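Local structure of transcriptional regulator (Thermus thermophilus, 2H0A) at residues A118-E123 and D155-T160. The protein probably regulates transcription as a CcpA-like regulator, with a two-lobed core of the periplasmic binding protein-like type. Sequence-based numbering, arbitrary orientation.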
loop_
_atom_site.group_PDB
_atom_site.type_symbol
_atom_site.label_atom_id
_atom_site.label_comp_id
_atom_site.label_asym_id
_atom_site.label_seq_id
_atom_site.Cartn_x
_atom_site.Cartn_y
_atom_site.Cartn_z
ATOM N N ALA A 118 -20.169 9.120 -4.155
ATOM C CA ALA A 118 -18.772 9.468 -4.314
ATOM C C ALA A 118 -17.904 8.693 -3.328
ATOM O O ALA A 118 -18.344 8.339 -2.224
ATOM C CB ALA A 118 -18.586 10.964 -4.112
ATOM N N ILE A 119 -16.671 8.423 -3.743
ATOM C CA ILE A 119 -15.722 7.709 -2.908
ATOM C C ILE A 119 -14.569 8.665 -2.615
ATOM O O ILE A 119 -13.979 9.243 -3.531
ATOM C CB ILE A 119 -15.181 6.431 -3.611
ATOM C CG1 ILE A 119 -16.346 5.547 -4.060
ATOM C CG2 ILE A 119 -14.295 5.640 -2.653
ATOM C CD1 ILE A 119 -15.932 4.271 -4.731
ATOM N N ALA A 120 -14.274 8.841 -1.331
ATOM C CA ALA A 120 -13.202 9.724 -0.899
ATOM C C ALA A 120 -12.052 8.907 -0.325
ATOM O O ALA A 120 -12.241 8.096 0.583
ATOM C CB ALA A 120 -13.729 10.699 0.141
ATOM N N VAL A 121 -10.859 9.122 -0.864
ATOM C CA VAL A 121 -9.679 8.402 -0.404
ATOM C C VAL A 121 -9.108 9.044 0.857
ATOM O O VAL A 121 -8.849 10.249 0.897
ATOM C CB VAL A 121 -8.601 8.362 -1.494
ATOM C CG1 VAL A 121 -7.391 7.590 -1.000
ATOM C CG2 VAL A 121 -9.171 7.724 -2.753
ATOM N N GLU A 122 -8.913 8.218 1.882
ATOM C CA GLU A 122 -8.403 8.669 3.171
ATOM C C GLU A 122 -7.108 7.958 3.560
ATOM O O GLU A 122 -7.133 6.911 4.209
ATOM C CB GLU A 122 -9.470 8.422 4.245
ATOM C CG GLU A 122 -9.132 8.934 5.641
ATOM C CD GLU A 122 -9.202 10.445 5.746
ATOM O OE1 GLU A 122 -10.271 11.017 5.439
ATOM O OE2 GLU A 122 -8.189 11.060 6.142
ATOM N N GLU A 123 -5.976 8.525 3.157
ATOM C CA GLU A 123 -4.677 7.951 3.496
ATOM C C GLU A 123 -4.009 8.798 4.572
ATOM O O GLU A 123 -3.862 10.014 4.413
ATOM C CB GLU A 123 -3.773 7.883 2.265
ATOM C CG GLU A 123 -4.146 6.793 1.277
ATOM C CD GLU A 123 -4.248 5.427 1.928
ATOM O OE1 GLU A 123 -3.521 5.178 2.914
ATOM O OE2 GLU A 123 -5.048 4.597 1.443
ATOM N N ASP A 155 -24.458 11.421 3.067
ATOM C CA ASP A 155 -25.046 10.096 3.222
ATOM C C ASP A 155 -24.886 9.285 1.936
ATOM O O ASP A 155 -25.316 8.138 1.861
ATOM C CB ASP A 155 -26.525 10.193 3.596
ATOM C CG ASP A 155 -27.397 10.594 2.425
ATOM O OD1 ASP A 155 -27.207 11.714 1.901
ATOM O OD2 ASP A 155 -28.272 9.788 2.027
ATOM N N ARG A 156 -24.276 9.893 0.924
ATOM C CA ARG A 156 -24.033 9.216 -0.348
ATOM C C ARG A 156 -22.536 9.195 -0.609
ATOM O O ARG A 156 -22.080 8.927 -1.715
ATOM C CB ARG A 156 -24.773 9.918 -1.496
ATOM C CG ARG A 156 -26.227 9.500 -1.591
ATOM C CD ARG A 156 -26.973 10.242 -2.668
ATOM N NE ARG A 156 -27.133 11.645 -2.323
ATOM C CZ ARG A 156 -26.841 12.647 -3.147
ATOM N NH1 ARG A 156 -26.380 12.390 -4.369
ATOM N NH2 ARG A 156 -26.985 13.899 -2.737
ATOM N N LEU A 157 -21.784 9.476 0.447
ATOM C CA LEU A 157 -20.330 9.490 0.406
ATOM C C LEU A 157 -19.771 8.260 1.107
ATOM O O LEU A 157 -20.391 7.716 2.021
ATOM C CB LEU A 157 -19.796 10.725 1.122
ATOM C CG LEU A 157 -18.280 10.814 1.252
ATOM C CD1 LEU A 157 -17.673 11.140 -0.102
ATOM C CD2 LEU A 157 -17.922 11.875 2.252
ATOM N N TYR A 158 -18.597 7.819 0.671
ATOM C CA TYR A 158 -17.953 6.680 1.297
ATOM C C TYR A 158 -16.481 6.988 1.396
ATOM O O TYR A 158 -15.860 7.411 0.426
ATOM C CB TYR A 158 -18.142 5.404 0.484
ATOM C CG TYR A 158 -17.761 4.153 1.251
ATOM C CD1 TYR A 158 -18.627 3.592 2.182
ATOM C CD2 TYR A 158 -16.534 3.530 1.040
ATOM C CE1 TYR A 158 -18.288 2.447 2.875
ATOM C CE2 TYR A 158 -16.185 2.382 1.734
ATOM C CZ TYR A 158 -17.068 1.845 2.648
ATOM O OH TYR A 158 -16.725 0.695 3.334
ATOM N N ILE A 159 -15.926 6.782 2.581
ATOM C CA ILE A 159 -14.517 7.037 2.806
ATOM C C ILE A 159 -13.789 5.702 2.940
ATOM O O ILE A 159 -14.256 4.796 3.637
ATOM C CB ILE A 159 -14.319 7.879 4.087
ATOM C CG1 ILE A 159 -15.221 9.119 4.031
ATOM C CG2 ILE A 159 -12.859 8.295 4.219
ATOM C CD1 ILE A 159 -15.255 9.926 5.309
ATOM N N THR A 160 -12.650 5.581 2.268
ATOM C CA THR A 160 -11.873 4.350 2.320
ATOM C C THR A 160 -10.427 4.561 1.864
ATOM O O THR A 160 -9.980 5.694 1.715
ATOM C CB THR A 160 -12.559 3.236 1.471
ATOM O OG1 THR A 160 -11.815 2.020 1.586
ATOM C CG2 THR A 160 -12.658 3.641 0.009
#
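Ala-118 to Val-121 pair in parallel register with Leu-157 to Thr-160, forming the outer edge of the sheet in the C-terminal lobe of a periplasmic binding protein-like fold. Helix 133-147 connects the two strands in a beta-alpha-beta crossover. Five backbone hydrogen bonds link residues 118-122 to residues 156-160. The N-H of Ala-118 bonds to Arg-156 O, and its carbonyl O accepts the N-H of Tyr-158; Ala-120 likewise uses both groups, its N reaching Tyr-158 O at 2.8 Å and its O receiving Thr-160 N. Beyond the strand end, Glu-122 N continues the ladder to Thr-160 O.

Apolar contacts divide between the two faces. On the face covered by helix 133-147, CG of Leu-157 is trans to the backbone N (chi1 175°), which leans the side chain over the neighbouring strand, where its CD1 touches both Ala-118 CB (4.1 Å) and Ala-120 CB (4.0 Å); Met-138 of that helix packs on Ala-118 and Leu-157. The reverse face carries Ile-119 and Tyr-158, both packed against Ala-170 and Phe-174 of helix 164-175, while Thr-160 meets Glu-165 of the second subunit. Here Ile-119 CG2 lies alongside Thr-160 CG2, 3.7 Å away. Near the C-terminal strand ends, Glu-122 runs beside Ile-159, its aliphatic CB lying against the Ile-159 CG2 methyl.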